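Local atomic coordinates of glycosylation Associate Protein 1 (Streptococcus agalactiae serotype V, PDB entry 6OYC), a protein that probably serves, as the accessory Sec system family member of a Gap123 complex, in the glycosylation and secretion of bacterial surface glycoproteins, perhaps as a lectin. Residues 175-179 with 191-196; 188-192 with 203-208. All coordinates share one frame; numbering follows the deposited sequence.

Contact 1. Residues 175-179 with 191-196; sequences GERIM and EINPKK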
loop_
_atom_site.group_PDB
_atom_site.type_symbol
_atom_site.label_atom_id
_atom_site.label_comp_id
_atom_site.label_asym_id
_atom_site.label_seq_id
_atom_site.Cartn_x
_atom_site.Cartn_y
_atom_site.Cartn_z
ATOM N N GLY A 175 -23.838 -19.310 1.885
ATOM C CA GLY A 175 -24.746 -18.406 1.222
ATOM C C GLY A 175 -25.737 -17.723 2.143
ATOM O O GLY A 175 -26.391 -16.754 1.715
ATOM N N GLU A 176 -25.884 -18.202 3.383
ATOM C CA GLU A 176 -26.807 -17.575 4.332
ATOM C C GLU A 176 -26.383 -16.143 4.660
ATOM O O GLU A 176 -25.210 -15.862 4.912
ATOM C CB GLU A 176 -26.878 -18.389 5.636
ATOM C CG GLU A 176 -27.995 -17.908 6.551
ATOM C CD GLU A 176 -28.094 -18.680 7.857
ATOM O OE1 GLU A 176 -27.079 -19.291 8.281
ATOM O OE2 GLU A 176 -29.192 -18.663 8.461
ATOM N N ARG A 177 -27.352 -15.241 4.681
ATOM C CA ARG A 177 -27.082 -13.857 5.030
ATOM C C ARG A 177 -26.879 -13.707 6.533
ATOM O O ARG A 177 -27.742 -14.089 7.327
ATOM C CB ARG A 177 -28.221 -12.958 4.564
ATOM C CG ARG A 177 -27.922 -11.485 4.834
ATOM C CD ARG A 177 -28.893 -10.600 4.111
ATOM N NE ARG A 177 -30.211 -10.651 4.720
ATOM C CZ ARG A 177 -31.343 -10.727 4.032
ATOM N NH1 ARG A 177 -31.300 -10.759 2.709
ATOM N NH2 ARG A 177 -32.517 -10.769 4.668
ATOM N N ILE A 178 -25.741 -13.145 6.930
ATOM C CA ILE A 178 -25.522 -12.863 8.346
ATOM C C ILE A 178 -26.039 -11.487 8.719
ATOM O O ILE A 178 -26.657 -11.319 9.770
ATOM C CB ILE A 178 -24.039 -12.998 8.715
ATOM C CG1 ILE A 178 -23.528 -14.391 8.350
ATOM C CG2 ILE A 178 -23.856 -12.699 10.183
ATOM C CD1 ILE A 178 -24.212 -15.490 9.078
ATOM N N MET A 179 -25.797 -10.486 7.879
ATOM C CA MET A 179 -26.263 -9.145 8.204
ATOM C C MET A 179 -26.403 -8.340 6.924
ATOM O O MET A 179 -25.768 -8.636 5.907
ATOM C CB MET A 179 -25.322 -8.434 9.182
ATOM C CG MET A 179 -23.956 -8.182 8.591
ATOM S SD MET A 179 -22.808 -7.349 9.667
ATOM C CE MET A 179 -21.348 -7.361 8.639
ATOM N N GLU A 191 -28.681 -4.542 10.031
ATOM C CA GLU A 191 -29.661 -5.512 10.518
ATOM C C GLU A 191 -29.019 -6.893 10.568
ATOM O O GLU A 191 -28.594 -7.424 9.537
ATOM C CB GLU A 191 -30.913 -5.555 9.634
ATOM C CG GLU A 191 -31.784 -4.294 9.677
ATOM C CD GLU A 191 -32.815 -4.217 8.531
ATOM O OE1 GLU A 191 -32.997 -5.237 7.820
ATOM O OE2 GLU A 191 -33.450 -3.135 8.347
ATOM N N ILE A 192 -28.994 -7.480 11.753
ATOM C CA ILE A 192 -28.526 -8.843 11.957
ATOM C C ILE A 192 -29.626 -9.835 11.585
ATOM O O ILE A 192 -30.797 -9.632 11.915
ATOM C CB ILE A 192 -28.099 -9.016 13.424
ATOM C CG1 ILE A 192 -27.046 -7.955 13.809
ATOM C CG2 ILE A 192 -27.684 -10.446 13.697
ATOM C CD1 ILE A 192 -25.738 -8.067 13.034
ATOM N N ASN A 193 -29.254 -10.919 10.906
ATOM C CA ASN A 193 -30.133 -12.068 10.720
ATOM C C ASN A 193 -30.671 -12.546 12.072
ATOM O O ASN A 193 -29.885 -13.010 12.912
ATOM C CB ASN A 193 -29.382 -13.212 10.043
ATOM C CG ASN A 193 -30.290 -14.399 9.711
ATOM O OD1 ASN A 193 -31.343 -14.586 10.328
ATOM N ND2 ASN A 193 -29.887 -15.201 8.718
ATOM N N PRO A 194 -31.989 -12.520 12.287
ATOM C CA PRO A 194 -32.530 -12.875 13.616
ATOM C C PRO A 194 -32.142 -14.267 14.076
ATOM O O PRO A 194 -32.038 -14.505 15.289
ATOM C CB PRO A 194 -34.048 -12.750 13.430
ATOM C CG PRO A 194 -34.222 -11.881 12.198
ATOM C CD PRO A 194 -33.036 -12.149 11.317
ATOM N N LYS A 195 -31.895 -15.191 13.139
ATOM C CA LYS A 195 -31.439 -16.525 13.510
ATOM C C LYS A 195 -30.020 -16.544 14.050
ATOM O O LYS A 195 -29.585 -17.582 14.556
ATOM C CB LYS A 195 -31.541 -17.459 12.314
ATOM C CG LYS A 195 -32.977 -17.777 11.966
ATOM C CD LYS A 195 -33.085 -18.318 10.562
ATOM C CE LYS A 195 -33.898 -19.602 10.579
ATOM N NZ LYS A 195 -35.210 -19.376 11.256
ATOM N N LYS A 196 -29.295 -15.436 13.952
ATOM C CA LYS A 196 -27.942 -15.329 14.469
ATOM C C LYS A 196 -27.858 -14.402 15.669
ATOM O O LYS A 196 -26.768 -14.232 16.224
ATOM C CB LYS A 196 -26.992 -14.834 13.365
ATOM C CG LYS A 196 -27.074 -15.636 12.075
ATOM C CD LYS A 196 -26.623 -17.062 12.291
ATOM C CE LYS A 196 -26.640 -17.817 10.990
ATOM N NZ LYS A 196 -25.852 -19.088 11.053
HETATM O O HOH W 1 -30.587 -9.259 7.885
#
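The amide of Asn-193 is held at both its nitrogen and its oxygen: its ND2 donates to Arg-177 O (2.8 Å), lying nearly in line with that carbonyl bond, while its OD1 accepts from Lys-195 N at 2.9 Å. The second bond makes an Asx turn just where the hairpin strand 190-192 gives way to a 3-10 turn, beside its antiparallel partner 177-182. With CG anti to the backbone N (chi1 -175°), the Asn-193 side chain reaches back to the strand that its own backbone also grips through Asn-193 N to Ile-178 O (2.9 Å). Arg-177 O lies close to the amide plane, whereas Lys-195 N sits above it; the two bonds together limit the group's rotation. Tyr-170 of the preceding strand lies opposite two residues at once, Ile-178 and Met-179, a classic beta bulge, and Met-179 then pairs with Ile-192 in a non-hydrogen-bonded antiparallel position, its CB 3.9 Å from Ile-192 CD1. Helices 76-80 and 208-223 pack against this apolar side. The extended Glu-176 meets Lys-196 from the opposite direction; Lys-196 also pairs with Glu-82. The Glu-176 salt bridge is weak as a hydrogen bond, with OE1 3.0 Å from Lys-196 NZ, while Ile-178 CD1 lies 3.9 Å from Lys-196 CE.

Contact 2. Residues 188-192 with 203-208; sequences HHVEI and LSYSDI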
loop_
_atom_site.group_PDB
_atom_site.type_symbol
_atom_site.label_atom_id
_atom_site.label_comp_id
_atom_site.label_asym_id
_atom_site.label_seq_id
_atom_site.Cartn_x
_atom_site.Cartn_y
_atom_site.Cartn_z
ATOM N N HIS A 188 -27.342 4.247 7.317
ATOM C CA HIS A 188 -26.253 3.282 7.240
ATOM C C HIS A 188 -26.401 2.203 8.298
ATOM O O HIS A 188 -25.402 1.609 8.705
ATOM C CB HIS A 188 -24.895 3.977 7.380
ATOM C CG HIS A 188 -24.638 5.015 6.334
ATOM N ND1 HIS A 188 -24.171 6.277 6.635
ATOM C CD2 HIS A 188 -24.784 4.979 4.988
ATOM C CE1 HIS A 188 -24.047 6.976 5.519
ATOM N NE2 HIS A 188 -24.416 6.212 4.507
ATOM N N HIS A 189 -27.626 1.945 8.765
ATOM C CA HIS A 189 -27.793 1.040 9.890
ATOM C C HIS A 189 -27.653 -0.413 9.435
ATOM O O HIS A 189 -27.762 -0.734 8.246
ATOM C CB HIS A 189 -29.148 1.273 10.574
ATOM C CG HIS A 189 -30.286 0.531 9.947
ATOM N ND1 HIS A 189 -31.057 1.067 8.938
ATOM C CD2 HIS A 189 -30.785 -0.707 10.184
ATOM C CE1 HIS A 189 -31.974 0.188 8.571
ATOM N NE2 HIS A 189 -31.831 -0.897 9.310
ATOM N N VAL A 190 -27.428 -1.297 10.407
ATOM C CA VAL A 190 -27.089 -2.692 10.163
ATOM C C VAL A 190 -28.161 -3.575 10.798
ATOM O O VAL A 190 -28.501 -3.388 11.973
ATOM C CB VAL A 190 -25.689 -3.017 10.728
ATOM C CG1 VAL A 190 -25.303 -4.490 10.498
ATOM C CG2 VAL A 190 -24.636 -2.101 10.122
ATOM N N GLU A 191 -28.681 -4.542 10.031
ATOM C CA GLU A 191 -29.661 -5.512 10.518
ATOM C C GLU A 191 -29.019 -6.893 10.568
ATOM O O GLU A 191 -28.594 -7.424 9.537
ATOM C CB GLU A 191 -30.913 -5.555 9.634
ATOM C CG GLU A 191 -31.784 -4.294 9.677
ATOM C CD GLU A 191 -32.815 -4.217 8.531
ATOM O OE1 GLU A 191 -32.997 -5.237 7.820
ATOM O OE2 GLU A 191 -33.450 -3.135 8.347
ATOM N N ILE A 192 -28.994 -7.480 11.753
ATOM C CA ILE A 192 -28.526 -8.843 11.957
ATOM C C ILE A 192 -29.626 -9.835 11.585
ATOM O O ILE A 192 -30.797 -9.632 11.915
ATOM C CB ILE A 192 -28.099 -9.016 13.424
ATOM C CG1 ILE A 192 -27.046 -7.955 13.809
ATOM C CG2 ILE A 192 -27.684 -10.446 13.697
ATOM C CD1 ILE A 192 -25.738 -8.067 13.034
ATOM N N LEU A 203 -29.944 -6.682 17.621
ATOM C CA LEU A 203 -30.463 -7.088 16.320
ATOM C C LEU A 203 -30.287 -6.003 15.273
ATOM O O LEU A 203 -30.263 -6.299 14.074
ATOM C CB LEU A 203 -31.958 -7.442 16.435
ATOM C CG LEU A 203 -32.546 -8.377 15.379
ATOM C CD1 LEU A 203 -31.881 -9.754 15.439
ATOM C CD2 LEU A 203 -34.055 -8.494 15.541
ATOM N N SER A 204 -30.131 -4.762 15.707
ATOM C CA SER A 204 -30.111 -3.623 14.810
ATOM C C SER A 204 -29.105 -2.624 15.365
ATOM O O SER A 204 -29.240 -2.189 16.510
ATOM C CB SER A 204 -31.514 -3.020 14.710
ATOM O OG SER A 204 -31.462 -1.613 14.535
ATOM N N TYR A 205 -28.088 -2.272 14.578
ATOM C CA TYR A 205 -27.060 -1.328 15.002
ATOM C C TYR A 205 -27.209 -0.016 14.241
ATOM O O TYR A 205 -27.685 0.005 13.104
ATOM C CB TYR A 205 -25.662 -1.915 14.788
ATOM C CG TYR A 205 -25.389 -3.125 15.648
ATOM C CD1 TYR A 205 -25.883 -4.386 15.298
ATOM C CD2 TYR A 205 -24.650 -3.011 16.814
ATOM C CE1 TYR A 205 -25.636 -5.511 16.115
ATOM C CE2 TYR A 205 -24.391 -4.101 17.619
ATOM C CZ TYR A 205 -24.887 -5.351 17.274
ATOM O OH TYR A 205 -24.601 -6.427 18.100
ATOM N N SER A 206 -26.814 1.092 14.876
ATOM C CA SER A 206 -26.980 2.382 14.209
ATOM C C SER A 206 -26.031 2.536 13.018
ATOM O O SER A 206 -26.367 3.229 12.050
ATOM C CB SER A 206 -26.793 3.524 15.207
ATOM O OG SER A 206 -25.530 3.431 15.821
ATOM N N ASP A 207 -24.852 1.914 13.065
ATOM C CA ASP A 207 -23.953 1.877 11.914
ATOM C C ASP A 207 -22.994 0.704 12.089
ATOM O O ASP A 207 -22.991 0.034 13.124
ATOM C CB ASP A 207 -23.200 3.196 11.733
ATOM C CG ASP A 207 -22.457 3.632 12.988
ATOM O OD1 ASP A 207 -21.930 2.776 13.742
ATOM O OD2 ASP A 207 -22.381 4.853 13.209
ATOM N N ILE A 208 -22.175 0.465 11.059
ATOM C CA ILE A 208 -21.296 -0.703 11.071
ATOM C C ILE A 208 -20.235 -0.573 12.164
ATOM O O ILE A 208 -19.805 -1.576 12.742
ATOM C CB ILE A 208 -20.683 -0.912 9.664
ATOM C CG1 ILE A 208 -20.129 -2.330 9.484
ATOM C CG2 ILE A 208 -19.567 0.076 9.387
ATOM C CD1 ILE A 208 -20.999 -3.406 10.004
HETATM O O HOH W 2 -22.664 1.343 8.542
#
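An antiparallel beta hairpin, strands 190-192 and 204-205, forms the last step of a meandering sheet and leads straight into helix 208-223. Val-190 and Tyr-205 make a hydrogen-bonded pair: Val-190 N donates to Tyr-205 O (3.0 Å) and Tyr-205 N to Val-190 O (2.9 Å). A third bond, Ile-192 N to Leu-203 O at 2.9 Å, carries the ladder past the Glu-191 and Ser-204 pair. On the face bearing Val-190 and Tyr-205, the two CB atoms lie close together, and Val-190 CG2, anti to the carbonyl carbon, reaches Ile-208 CD1 at 3.9 Å. The Tyr-205 ring offers its edge to Ile-192, whose CG1 lies near the ring plane, 3.6 Å from Tyr-205 CE1; the phenol OH is tied to Lys-202 N and Glu-214. The other face is polar. His-189 NE2 donates to Glu-191 OE2 (2.9 Å), which lies in the ring plane and is met on the anti side of its carboxylate, somewhat out of the carboxylate plane, while ND1 bonds Asp-187. These two bonds and stacking on Tyr-182 hold the imidazole in a fixed orientation, and the carboxylates on its two nitrogens would probably favour the protonated form. Beyond the ladder, Asp-207 is the N-cap of the helix, its OD1 accepting from Glu-210 N. Here a water bridges the two segments, donating to His-188 O and accepting from Ile-208 N at 2.7 Å.

Contacts 1 and 2 are successive steps of one antiparallel sheet, their centres about 11 Å apart. Strand 190-192 is common to both: contact 1 pairs it with 177-182, which precedes it in the chain, and contact 2 with 204-205, which follows, so that Glu-191 and Ile-192 belong to each. The strands therefore lie side by side in sequence order, with 204-205 outermost within this chain before helix 208-223 begins. Apolar contacts join the two, Met-179 SD packing 3.9 Å from Val-190 CG1 and the backbone CA of Pro-194 3.7 Å from Leu-203 CD1. Together they link the end of the long meander to the helix that leads toward strand 229-233 of the seven-stranded parallel sheet.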